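Local coordinates for D-2-hydroxyacid dehydrogensase protein (Ketogulonicigenium vulgare, PDB 4LSW) that probably interconverts D-2-hydroxyacids and 2-keto acids, using a nicotinamide cofactor held in a Rossmann-type domain, at residues D98-D103 against K291-L296; A242-L247 against P268-L273; A256-E261 against P280-G285. All blocks are in the same frame, centred on the assembly; numbering follows the deposited sequence.

Interaction 1: residues D98-D103 against K291-L296; sequences DVLTGD and KAMGQL
No flat side chain enters the meeting of Val99 and Leu100 with Ala292, Met293 and Leu296, so neither ring faces nor ring edges organise it; the surfaces that meet are those of aliphatic carbons, with a thioether sulfur at the side. Val99 does most of the work, turning its side chain onto helix 287-306 and touching three of its residues. Its CB lies 3.9 Å from Ala292 CB, at the middle of the contact. The two methyls then part. With CG1 anti to the carbonyl carbon (chi1 -68°), CG2 falls between the backbone N and that carbon and is directed at the base of Met293, where Val99 CG2 and Met293 CG approach to 3.4 Å, closer than carbons usually pack. CG1 leans the other way, reaching Leu296 CD2 loosely at 4.4 Å. Alanine, methionine and leucine thus form a single face across one turn of the helix. The setting is the two-domain architecture of the D-2-hydroxyacid dehydrogenases: helices 101-116 and 287-306 belong to the two passages of the chain between the sheet built from the N-terminal strands and the parallel nucleotide-binding sheet, and the contact pairs the start of one with the body of the other. A type I turn from Asp98 to Thr101, closed by Thr101 N to Asp98 O at 3.3 Å, leads into helix 101-116 and carries Val99 and Leu100 at its two central positions. Leu100 adds a slighter touch, its CB 4.4 Å from Met293 SD, beyond which a bend at chi3 (43°) turns the methionine methyl away from Leu100 CB. Polar ties flank this apolar patch: Asp98 forms a salt bridge with Arg155, while Asp103 is hydrogen-bonded to Thr286 and Thr289 near the beginning of helix 287-306.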
ATOM      1  N   ASP A  98      -1.155  -0.635  10.766  1.00 13.73           N
ATOM      2  CA  ASP A  98      -2.239  -1.510  11.239  1.00 16.68           C
ATOM      3  C   ASP A  98      -3.651  -1.065  10.863  1.00 16.23           C
ATOM      4  O   ASP A  98      -4.509  -1.897  10.541  1.00 18.28           O
ATOM      5  CB  ASP A  98      -2.135  -1.762  12.747  1.00 16.68           C
ATOM      6  CG  ASP A  98      -0.881  -2.522  13.122  1.00 20.76           C
ATOM      7  OD1 ASP A  98      -0.485  -3.424  12.351  1.00 20.33           O
ATOM      8  OD2 ASP A  98      -0.292  -2.223  14.184  1.00 25.80           O
ATOM      9  N   VAL A  99      -3.898   0.235  10.896  1.00 14.45           N
ATOM     10  CA  VAL A  99      -5.252   0.717  10.669  1.00 13.77           C
ATOM     11  C   VAL A  99      -5.777   0.514   9.245  1.00 12.23           C
ATOM     12  O   VAL A  99      -6.981   0.631   9.021  1.00 12.76           O
ATOM     13  CB  VAL A  99      -5.393   2.194  11.074  1.00 20.00           C
ATOM     14  CG1 VAL A  99      -5.266   2.329  12.575  1.00 22.21           C
ATOM     15  CG2 VAL A  99      -4.345   3.018  10.376  1.00 19.32           C
ATOM     16  N   LEU A 100      -4.896   0.194   8.294  1.00 11.18           N
ATOM     17  CA  LEU A 100      -5.302   0.017   6.898  1.00 10.38           C
ATOM     18  C   LEU A 100      -5.383  -1.446   6.436  1.00  7.02           C
ATOM     19  O   LEU A 100      -5.789  -1.729   5.304  1.00  8.23           O
ATOM     20  CB  LEU A 100      -4.380   0.803   5.946  1.00 12.44           C
ATOM     21  CG  LEU A 100      -2.860   0.591   5.870  1.00 13.14           C
ATOM     22  CD1 LEU A 100      -2.436  -0.839   5.607  1.00 18.52           C
ATOM     23  CD2 LEU A 100      -2.290   1.487   4.783  1.00 14.03           C
ATOM     24  N   THR A 101      -4.944  -2.345   7.310  1.00  7.45           N
ATOM     25  CA  THR A 101      -4.695  -3.739   6.933  1.00  9.12           C
ATOM     26  C   THR A 101      -5.940  -4.440   6.386  1.00  6.54           C
ATOM     27  O   THR A 101      -5.907  -5.039   5.311  1.00  7.52           O
ATOM     28  CB  THR A 101      -4.110  -4.529   8.116  1.00 10.19           C
ATOM     29  OG1 THR A 101      -2.862  -3.929   8.500  1.00 14.47           O
ATOM     30  CG2 THR A 101      -3.873  -5.982   7.741  1.00 12.26           C
ATOM     31  N   GLY A 102      -7.048  -4.323   7.108  1.00  7.14           N
ATOM     32  CA  GLY A 102      -8.262  -5.034   6.743  1.00  7.42           C
ATOM     33  C   GLY A 102      -8.853  -4.541   5.439  1.00  6.62           C
ATOM     34  O   GLY A 102      -9.300  -5.340   4.625  1.00  6.50           O
ATOM     35  N   ASP A 103      -8.842  -3.232   5.224  1.00  5.28           N
ATOM     36  CA  ASP A 103      -9.407  -2.687   4.000  1.00  5.44           C
ATOM     37  C   ASP A 103      -8.555  -3.035   2.777  1.00  5.18           C
ATOM     38  O   ASP A 103      -9.088  -3.306   1.709  1.00  6.13           O
ATOM     39  CB  ASP A 103      -9.657  -1.179   4.134  1.00  6.42           C
ATOM     40  CG  ASP A 103     -10.981  -0.878   4.817  1.00  7.38           C
ATOM     41  OD1 ASP A 103     -11.943  -1.627   4.562  1.00  8.56           O
ATOM     42  OD2 ASP A 103     -11.063   0.098   5.587  1.00  7.94           O
ATOM     43  N   LYS A 291      -9.730   8.026   8.172  1.00  9.61           N
ATOM     44  CA  LYS A 291      -9.899   8.737   9.439  1.00 12.68           C
ATOM     45  C   LYS A 291      -9.009   8.158  10.524  1.00 11.50           C
ATOM     46  O   LYS A 291      -8.418   8.887  11.312  1.00 10.86           O
ATOM     47  CB  LYS A 291     -11.362   8.745   9.883  1.00 13.04           C
ATOM     48  CG  LYS A 291     -12.179   9.763   9.135  1.00 15.69           C
ATOM     49  CD  LYS A 291     -13.589   9.855   9.659  1.00 13.59           C
ATOM     50  CE  LYS A 291     -14.383  10.851   8.822  1.00 20.58           C
ATOM     51  NZ  LYS A 291     -15.771  11.044   9.337  1.00 26.21           N
ATOM     52  N   ALA A 292      -8.903   6.836  10.562  1.00 10.84           N
ATOM     53  CA  ALA A 292      -8.069   6.200  11.564  1.00  9.51           C
ATOM     54  C   ALA A 292      -6.584   6.545  11.382  1.00  8.96           C
ATOM     55  O   ALA A 292      -5.874   6.743  12.373  1.00 11.69           O
ATOM     56  CB  ALA A 292      -8.285   4.693  11.562  1.00 12.14           C
ATOM     57  N   MET A 293      -6.130   6.616  10.130  1.00 10.23           N
ATOM     58  CA  MET A 293      -4.744   6.994   9.831  1.00 10.23           C
ATOM     59  C   MET A 293      -4.453   8.421  10.290  1.00 10.65           C
ATOM     60  O   MET A 293      -3.448   8.671  10.958  1.00 10.00           O
ATOM     61  CB  MET A 293      -4.460   6.836   8.334  1.00 11.47           C
ATOM     62  CG  MET A 293      -4.494   5.383   7.884  1.00 15.77           C
ATOM     63  SD  MET A 293      -4.251   5.205   6.126  1.00 18.48           S
ATOM     64  CE  MET A 293      -2.916   6.381   5.928  1.00 10.49           C
ATOM     65  N   GLY A 294      -5.353   9.339   9.945  1.00 10.66           N
ATOM     66  CA  GLY A 294      -5.234  10.731  10.343  1.00 10.22           C
ATOM     67  C   GLY A 294      -5.266  10.893  11.850  1.00 12.76           C
ATOM     68  O   GLY A 294      -4.493  11.665  12.415  1.00 12.12           O
ATOM     69  N   GLN A 295      -6.168  10.163  12.502  1.00 10.40           N
ATOM     70  CA  GLN A 295      -6.279  10.190  13.956  1.00 12.31           C
ATOM     71  C   GLN A 295      -4.989   9.726  14.625  1.00 10.28           C
ATOM     72  O   GLN A 295      -4.567  10.281  15.643  1.00 12.69           O
ATOM     73  CB  GLN A 295      -7.449   9.312  14.418  1.00 11.79           C
ATOM     74  CG  GLN A 295      -7.764   9.426  15.911  1.00 12.66           C
ATOM     75  CD  GLN A 295      -8.328  10.785  16.285  1.00 17.12           C
ATOM     76  OE1 GLN A 295      -9.377  11.198  15.782  1.00 19.00           O
ATOM     77  NE2 GLN A 295      -7.629  11.493  17.167  1.00 16.25           N
ATOM     78  N   LEU A 296      -4.363   8.706  14.045  1.00 10.26           N
ATOM     79  CA  LEU A 296      -3.133   8.141  14.586  1.00 10.00           C
ATOM     80  C   LEU A 296      -1.965   9.116  14.442  1.00 10.73           C
ATOM     81  O   LEU A 296      -1.161   9.278  15.364  1.00 12.63           O
ATOM     82  CB  LEU A 296      -2.832   6.814  13.885  1.00 11.32           C
ATOM     83  CG  LEU A 296      -1.684   5.970  14.435  1.00 12.57           C
ATOM     84  CD1 LEU A 296      -1.748   5.878  15.956  1.00 14.68           C
ATOM     85  CD2 LEU A 296      -1.725   4.578  13.798  1.00 15.02           C
TER

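Interaction 2: residues A242-L247 against P268-L273; sequences ALIAAL and PRFRDL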
ATOM      1  N   ALA A 242       7.945  -7.729 -17.991  1.00 11.85           N
ATOM      2  CA  ALA A 242       7.691  -9.163 -18.044  1.00  8.18           C
ATOM      3  C   ALA A 242       6.196  -9.444 -17.903  1.00  8.12           C
ATOM      4  O   ALA A 242       5.677 -10.361 -18.542  1.00  8.55           O
ATOM      5  CB  ALA A 242       8.455  -9.883 -16.968  1.00 10.09           C
ATOM      6  N   LEU A 243       5.521  -8.660 -17.059  1.00  9.44           N
ATOM      7  CA  LEU A 243       4.098  -8.858 -16.805  1.00 10.85           C
ATOM      8  C   LEU A 243       3.282  -8.531 -18.052  1.00  7.11           C
ATOM      9  O   LEU A 243       2.418  -9.304 -18.472  1.00  9.48           O
ATOM     10  CB  LEU A 243       3.650  -7.994 -15.622  1.00  7.44           C
ATOM     11  CG  LEU A 243       2.156  -8.021 -15.271  1.00  9.75           C
ATOM     12  CD1 LEU A 243       1.707  -9.445 -15.043  1.00 12.52           C
ATOM     13  CD2 LEU A 243       1.896  -7.179 -14.039  1.00  9.05           C
ATOM     14  N   ILE A 244       3.591  -7.396 -18.679  1.00  9.15           N
ATOM     15  CA  ILE A 244       2.870  -6.988 -19.870  1.00  9.92           C
ATOM     16  C   ILE A 244       3.061  -7.980 -21.021  1.00  9.18           C
ATOM     17  O   ILE A 244       2.100  -8.373 -21.674  1.00 11.99           O
ATOM     18  CB  ILE A 244       3.272  -5.559 -20.282  1.00 10.51           C
ATOM     19  CG1 ILE A 244       2.733  -4.572 -19.241  1.00 11.79           C
ATOM     20  CG2 ILE A 244       2.709  -5.218 -21.643  1.00 11.48           C
ATOM     21  CD1 ILE A 244       3.337  -3.187 -19.322  1.00 14.17           C
ATOM     22  N   ALA A 245       4.303  -8.405 -21.251  1.00 10.75           N
ATOM     23  CA  ALA A 245       4.572  -9.367 -22.310  1.00 10.31           C
ATOM     24  C   ALA A 245       3.846 -10.692 -22.081  1.00  9.39           C
ATOM     25  O   ALA A 245       3.321 -11.294 -23.015  1.00 12.57           O
ATOM     26  CB  ALA A 245       6.065  -9.600 -22.445  1.00  9.89           C
ATOM     27  N   ALA A 246       3.818 -11.141 -20.831  1.00  9.48           N
ATOM     28  CA  ALA A 246       3.166 -12.408 -20.515  1.00  8.66           C
ATOM     29  C   ALA A 246       1.646 -12.326 -20.686  1.00 10.40           C
ATOM     30  O   ALA A 246       1.026 -13.270 -21.172  1.00 10.05           O
ATOM     31  CB  ALA A 246       3.524 -12.861 -19.122  1.00  6.12           C
ATOM     32  N   LEU A 247       1.055 -11.205 -20.291  1.00 10.18           N
ATOM     33  CA  LEU A 247      -0.381 -11.013 -20.494  1.00 11.16           C
ATOM     34  C   LEU A 247      -0.727 -10.943 -21.976  1.00 13.81           C
ATOM     35  O   LEU A 247      -1.726 -11.512 -22.413  1.00 15.09           O
ATOM     36  CB  LEU A 247      -0.876  -9.762 -19.766  1.00 10.06           C
ATOM     37  CG  LEU A 247      -0.915  -9.896 -18.245  1.00 11.02           C
ATOM     38  CD1 LEU A 247      -0.929  -8.545 -17.561  1.00  9.65           C
ATOM     39  CD2 LEU A 247      -2.135 -10.706 -17.830  1.00 11.38           C
ATOM     40  N   PRO A 268       0.500   2.865 -20.342  1.00 19.15           N
ATOM     41  CA  PRO A 268      -0.696   2.830 -21.198  1.00 22.56           C
ATOM     42  C   PRO A 268      -1.034   1.430 -21.704  1.00 20.19           C
ATOM     43  O   PRO A 268      -2.197   1.136 -21.976  1.00 22.09           O
ATOM     44  CB  PRO A 268      -0.303   3.717 -22.383  1.00 23.28           C
ATOM     45  CG  PRO A 268       0.746   4.632 -21.844  1.00 26.06           C
ATOM     46  CD  PRO A 268       1.495   3.846 -20.812  1.00 22.36           C
ATOM     47  N   ARG A 269      -0.026   0.574 -21.824  1.00 20.12           N
ATOM     48  CA  ARG A 269      -0.236  -0.764 -22.359  1.00 20.80           C
ATOM     49  C   ARG A 269      -1.152  -1.630 -21.488  1.00 19.75           C
ATOM     50  O   ARG A 269      -1.782  -2.568 -21.983  1.00 19.54           O
ATOM     51  CB  ARG A 269       1.103  -1.458 -22.585  1.00 19.93           C
ATOM     52  CG  ARG A 269       1.841  -0.951 -23.811  1.00 19.59           C
ATOM     53  CD  ARG A 269       3.227  -1.550 -23.865  1.00 18.05           C
ATOM     54  NE  ARG A 269       4.003  -1.183 -22.685  1.00 19.81           N
ATOM     55  CZ  ARG A 269       5.191  -1.692 -22.384  1.00 13.98           C
ATOM     56  NH1 ARG A 269       5.747  -2.599 -23.187  1.00 21.40           N
ATOM     57  NH2 ARG A 269       5.836  -1.303 -21.292  1.00 15.50           N
ATOM     58  N   PHE A 270      -1.236  -1.308 -20.199  1.00 18.37           N
ATOM     59  CA  PHE A 270      -2.150  -2.017 -19.312  1.00 17.01           C
ATOM     60  C   PHE A 270      -3.597  -1.806 -19.742  1.00 18.57           C
ATOM     61  O   PHE A 270      -4.465  -2.634 -19.467  1.00 21.55           O
ATOM     62  CB  PHE A 270      -1.958  -1.565 -17.858  1.00 16.77           C
ATOM     63  CG  PHE A 270      -0.772  -2.180 -17.182  1.00 13.86           C
ATOM     64  CD1 PHE A 270      -0.665  -3.561 -17.065  1.00 15.01           C
ATOM     65  CD2 PHE A 270       0.223  -1.381 -16.637  1.00 13.20           C
ATOM     66  CE1 PHE A 270       0.429  -4.134 -16.435  1.00 14.25           C
ATOM     67  CE2 PHE A 270       1.318  -1.944 -16.004  1.00 13.46           C
ATOM     68  CZ  PHE A 270       1.419  -3.329 -15.901  1.00 13.21           C
ATOM     69  N   ARG A 271      -3.842  -0.692 -20.428  1.00 19.17           N
ATOM     70  CA  ARG A 271      -5.180  -0.329 -20.870  1.00 24.72           C
ATOM     71  C   ARG A 271      -5.590  -1.139 -22.105  1.00 21.81           C
ATOM     72  O   ARG A 271      -6.777  -1.382 -22.333  1.00 21.41           O
ATOM     73  CB  ARG A 271      -5.225   1.177 -21.168  1.00 26.20           C
ATOM     74  CG  ARG A 271      -6.603   1.803 -21.225  1.00 31.23           C
ATOM     75  CD  ARG A 271      -6.509   3.315 -21.459  1.00 28.86           C
ATOM     76  NE  ARG A 271      -6.404   4.085 -20.220  1.00 28.09           N
ATOM     77  CZ  ARG A 271      -5.303   4.706 -19.803  1.00 25.68           C
ATOM     78  NH1 ARG A 271      -4.193   4.666 -20.527  1.00 28.83           N
ATOM     79  NH2 ARG A 271      -5.314   5.379 -18.662  1.00 25.93           N
ATOM     80  N   ASP A 272      -4.596  -1.566 -22.884  1.00 21.90           N
ATOM     81  CA  ASP A 272      -4.829  -2.290 -24.137  1.00 24.63           C
ATOM     82  C   ASP A 272      -5.106  -3.784 -23.953  1.00 24.06           C
ATOM     83  O   ASP A 272      -5.638  -4.442 -24.847  1.00 28.34           O
ATOM     84  CB  ASP A 272      -3.625  -2.122 -25.075  1.00 21.77           C
ATOM     85  CG  ASP A 272      -3.313  -0.667 -25.377  1.00 29.97           C
ATOM     86  OD1 ASP A 272      -4.256   0.148 -25.420  1.00 33.62           O
ATOM     87  OD2 ASP A 272      -2.121  -0.344 -25.564  1.00 33.38           O
ATOM     88  N   LEU A 273      -4.731  -4.321 -22.798  1.00 22.90           N
ATOM     89  CA  LEU A 273      -4.891  -5.748 -22.538  1.00 20.37           C
ATOM     90  C   LEU A 273      -6.333  -6.077 -22.138  1.00 22.21           C
ATOM     91  O   LEU A 273      -6.972  -5.299 -21.435  1.00 26.54           O
ATOM     92  CB  LEU A 273      -3.896  -6.192 -21.464  1.00 21.45           C
ATOM     93  CG  LEU A 273      -2.424  -5.987 -21.838  1.00 18.93           C
ATOM     94  CD1 LEU A 273      -1.533  -5.903 -20.602  1.00 19.16           C
ATOM     95  CD2 LEU A 273      -1.964  -7.103 -22.762  1.00 19.64           C
TER
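Ile244 of helix 240-249 projects against Phe270, Arg269 and Leu273 of the short, weakly bonded helix around 269-272. These are the helical connections of two successive beta-alpha-beta units of the Rossmann fold, one leading into strand 254-257 and the next leaving it, and they pack against each other beside the parallel sheet. The aromatic contact is a CH-pi interaction: Ile244 CG1 stands over one face of the Phe270 ring, 4.0 Å from its centroid and 28° off the normal, while CD1 of the same residue lies over that same face, also off centre. Leu243 comes to the edge instead, its CD2 close to the ring plane and 4.1 Å from Phe270 CE1. The ring also rests on Leu257 of the neighbouring strand. Replacing Phe270 with an alanine would probably leave Ile244 CG1 and Leu243 CD2 facing a gap between helix and strand. A second kind of contact involves a charged group used for its flat surface. Ile244 has CG1 anti to the carbonyl carbon (chi1 -69°) and a nearly extended chain beyond, which brings CD1 over one face of the Arg269 guanidinium, 3.7 Å from Arg269 NH2. The polar rim of that group is engaged differently, since NH2 forms salt bridges with Asp267 and Glu241; these would be expected to hold the guanidinium in place as a lid on the isoleucine. Purely aliphatic contacts complete the set. Ile244 CG2 reaches Leu273 CD1 only distantly, at 4.4 Å, whereas Leu247 and Leu273 cross at about a right angle. There both methyls of Leu273 close on Leu247: Leu273 CD1 lies 4.0 Å from Leu247 CB, and Leu273 CD2 sits 4.1 Å from Leu247 C, the backbone carbonyl carbon.

Interaction 3: residues A256-E261 against P280-G285; sequences ALDVFE and PHHASG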
ATOM      1  N   ALA A 256      -4.951  -8.344 -11.771  1.00  6.19           N
ATOM      2  CA  ALA A 256      -5.752  -7.313 -11.134  1.00  8.37           C
ATOM      3  C   ALA A 256      -4.793  -6.464 -10.327  1.00  6.80           C
ATOM      4  O   ALA A 256      -4.124  -6.959  -9.429  1.00  5.72           O
ATOM      5  CB  ALA A 256      -6.817  -7.949 -10.244  1.00  6.48           C
ATOM      6  N   LEU A 257      -4.670  -5.188 -10.689  1.00  6.33           N
ATOM      7  CA  LEU A 257      -3.598  -4.356 -10.159  1.00  6.49           C
ATOM      8  C   LEU A 257      -4.142  -3.082  -9.534  1.00  7.70           C
ATOM      9  O   LEU A 257      -4.954  -2.393 -10.154  1.00  8.64           O
ATOM     10  CB  LEU A 257      -2.633  -3.991 -11.293  1.00  9.76           C
ATOM     11  CG  LEU A 257      -2.042  -5.155 -12.100  1.00  7.63           C
ATOM     12  CD1 LEU A 257      -1.225  -4.605 -13.264  1.00 11.32           C
ATOM     13  CD2 LEU A 257      -1.163  -6.047 -11.250  1.00  8.92           C
ATOM     14  N   ASP A 258      -3.702  -2.797  -8.309  1.00  8.03           N
ATOM     15  CA  ASP A 258      -4.083  -1.586  -7.597  1.00  8.98           C
ATOM     16  C   ASP A 258      -2.878  -0.650  -7.501  1.00 10.57           C
ATOM     17  O   ASP A 258      -2.998   0.458  -7.015  1.00 13.49           O
ATOM     18  CB  ASP A 258      -4.640  -1.935  -6.200  1.00 10.52           C
ATOM     19  CG  ASP A 258      -5.237  -0.723  -5.462  1.00  8.68           C
ATOM     20  OD1 ASP A 258      -6.142  -0.054  -6.019  1.00  9.04           O
ATOM     21  OD2 ASP A 258      -4.784  -0.469  -4.318  1.00  7.67           O
ATOM     22  N   VAL A 259      -1.717  -1.085  -7.979  1.00  9.21           N
ATOM     23  CA  VAL A 259      -0.533  -0.245  -7.879  1.00 10.21           C
ATOM     24  C   VAL A 259       0.293  -0.394  -9.150  1.00 10.73           C
ATOM     25  O   VAL A 259       0.313  -1.466  -9.765  1.00 12.41           O
ATOM     26  CB  VAL A 259       0.303  -0.651  -6.681  1.00 11.22           C
ATOM     27  CG1 VAL A 259       0.752  -2.044  -6.877  1.00 15.18           C
ATOM     28  CG2 VAL A 259       1.491   0.291  -6.473  1.00 15.01           C
ATOM     29  N   PHE A 260       0.944   0.694  -9.556  1.00 12.34           N
ATOM     30  CA  PHE A 260       1.668   0.720 -10.827  1.00 13.85           C
ATOM     31  C   PHE A 260       2.912   1.593 -10.718  1.00 12.57           C
ATOM     32  O   PHE A 260       2.922   2.575  -9.981  1.00 15.41           O
ATOM     33  CB  PHE A 260       0.798   1.311 -11.938  1.00 12.35           C
ATOM     34  CG  PHE A 260      -0.562   0.682 -12.081  1.00 11.29           C
ATOM     35  CD1 PHE A 260      -1.615   1.081 -11.266  1.00 12.39           C
ATOM     36  CD2 PHE A 260      -0.802  -0.263 -13.064  1.00 11.24           C
ATOM     37  CE1 PHE A 260      -2.872   0.510 -11.413  1.00 11.79           C
ATOM     38  CE2 PHE A 260      -2.054  -0.833 -13.223  1.00 10.75           C
ATOM     39  CZ  PHE A 260      -3.098  -0.438 -12.387  1.00 10.99           C
ATOM     40  N   GLU A 261       3.957   1.243 -11.466  1.00 13.31           N
ATOM     41  CA  GLU A 261       5.123   2.114 -11.570  1.00 14.86           C
ATOM     42  C   GLU A 261       4.693   3.443 -12.180  1.00 12.87           C
ATOM     43  O   GLU A 261       3.968   3.469 -13.177  1.00 13.88           O
ATOM     44  CB  GLU A 261       6.212   1.469 -12.436  1.00 15.92           C
ATOM     45  CG  GLU A 261       6.939   0.298 -11.786  1.00 15.59           C
ATOM     46  CD  GLU A 261       7.885   0.699 -10.666  1.00 20.04           C
ATOM     47  OE1 GLU A 261       8.098   1.910 -10.431  1.00 25.15           O
ATOM     48  OE2 GLU A 261       8.426  -0.212 -10.009  1.00 20.76           O
ATOM     49  N   PRO A 280      -7.326   2.388  -8.999  1.00 10.71           N
ATOM     50  CA  PRO A 280      -6.487   3.582  -8.810  1.00 12.80           C
ATOM     51  C   PRO A 280      -5.823   3.703  -7.432  1.00 10.17           C
ATOM     52  O   PRO A 280      -5.988   4.716  -6.740  1.00 11.39           O
ATOM     53  CB  PRO A 280      -7.483   4.724  -9.028  1.00 11.22           C
ATOM     54  CG  PRO A 280      -8.766   4.170  -8.478  1.00 11.52           C
ATOM     55  CD  PRO A 280      -8.761   2.706  -8.905  1.00 11.92           C
ATOM     56  N   HIS A 281      -5.035   2.695  -7.061  1.00 10.40           N
ATOM     57  CA  HIS A 281      -4.389   2.638  -5.753  1.00  9.28           C
ATOM     58  C   HIS A 281      -5.284   3.079  -4.605  1.00 10.39           C
ATOM     59  O   HIS A 281      -4.973   4.019  -3.868  1.00 11.87           O
ATOM     60  CB  HIS A 281      -3.046   3.374  -5.740  1.00 11.14           C
ATOM     61  CG  HIS A 281      -2.090   2.847  -4.716  1.00 14.34           C
ATOM     62  ND1 HIS A 281      -0.733   3.097  -4.753  1.00 18.59           N
ATOM     63  CD2 HIS A 281      -2.295   2.058  -3.633  1.00 15.97           C
ATOM     64  CE1 HIS A 281      -0.150   2.501  -3.729  1.00 18.89           C
ATOM     65  NE2 HIS A 281      -1.074   1.864  -3.033  1.00 17.71           N
ATOM     66  N   HIS A 282      -6.397   2.372  -4.455  1.00 10.45           N
ATOM     67  CA  HIS A 282      -7.323   2.705  -3.384  1.00 10.19           C
ATOM     68  C   HIS A 282      -7.601   1.540  -2.440  1.00 10.57           C
ATOM     69  O   HIS A 282      -8.646   1.522  -1.785  1.00 10.35           O
ATOM     70  CB  HIS A 282      -8.636   3.304  -3.926  1.00 11.35           C
ATOM     71  CG  HIS A 282      -9.553   2.313  -4.578  1.00 10.52           C
ATOM     72  ND1 HIS A 282     -10.927   2.366  -4.440  1.00  8.67           N
ATOM     73  CD2 HIS A 282      -9.304   1.262  -5.395  1.00  9.76           C
ATOM     74  CE1 HIS A 282     -11.479   1.386  -5.128  1.00  9.99           C
ATOM     75  NE2 HIS A 282     -10.516   0.705  -5.729  1.00 11.18           N
ATOM     76  N   ALA A 283      -6.677   0.587  -2.339  1.00  8.83           N
ATOM     77  CA  ALA A 283      -6.854  -0.495  -1.359  1.00  9.03           C
ATOM     78  C   ALA A 283      -7.112  -0.007   0.072  1.00  9.62           C
ATOM     79  O   ALA A 283      -7.895  -0.616   0.807  1.00  8.44           O
ATOM     80  CB  ALA A 283      -5.669  -1.458  -1.382  1.00  9.48           C
ATOM     81  N   SER A 284      -6.485   1.096   0.470  1.00  8.32           N
ATOM     82  CA  SER A 284      -6.726   1.651   1.801  1.00  9.12           C
ATOM     83  C   SER A 284      -7.766   2.775   1.764  1.00  7.03           C
ATOM     84  O   SER A 284      -7.992   3.448   2.770  1.00  9.31           O
ATOM     85  CB  SER A 284      -5.430   2.167   2.421  1.00 12.84           C
ATOM     86  OG  SER A 284      -4.974   3.318   1.742  1.00 14.51           O
ATOM     87  N   GLY A 285      -8.406   2.944   0.608  1.00  9.65           N
ATOM     88  CA  GLY A 285      -9.307   4.066   0.379  1.00 10.19           C
ATOM     89  C   GLY A 285     -10.720   3.965   0.949  1.00  7.08           C
ATOM     90  O   GLY A 285     -11.693   3.988   0.199  1.00  9.08           O
TER
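Asp258 presents its carboxylate end-on to the backbone of His282 and Ala283, giving one oxygen to each of two successive N-H groups. Its CG is anti to the backbone N (chi1 -172°), which carries the group across to the 280-285 loop. His282 N donates to the syn lone pair of Asp258 OD1 at 2.9 Å, with an N-H...O angle of 153°. Ala283 N meets Asp258 OD2, also at 2.9 Å and on the syn side, but 30° out of the carboxylate plane. This two-pronged grip fixes the rotation of the buried carboxylate and holds the start of the type I turn His282-Gly285. The junction lies at the C-terminal ends of the parallel strands 254-257 and 276-278 of the Rossmann-type domain, the end at which such domains usually build their active site. The two histidines are placed differently. His282 turns its ring edge to the aspartate, with Asp258 OD1 in the ring plane 3.5 Å from His282 CD2, while its NE2 is hydrogen-bonded to Gln279. His281 runs alongside Val259, both pointing the same way; Val259 CB lies over one ring face toward the rim, and Val259 CG2 is 3.9 Å from His281 CE1. ND1 of His281 is hydrogen-bonded to Glu263, a pairing that resembles the histidine-glutamate couple in active sites of this enzyme family.

How the interactions relate
Interaction 2 is the buried one, interaction 3 is partly buried and interaction 1 lies at the surface between the domains. Their chemistry follows that order only in part: interactions 1 and 2 both dispense with hydrogen bonds between their segments, the first using methyls and a thioether, the second adding an aromatic ring and a guanidinium face, whereas interaction 3 depends on a buried carboxylate and backbone N-H groups. Interaction 3 sits between the others, about 16 Å from each by centres. Strand 254-257 ties it to interaction 2, where Leu257 backs Phe270; Leu100 packing on Ser284 ties it to interaction 1. Interactions 1 and 2 do not touch.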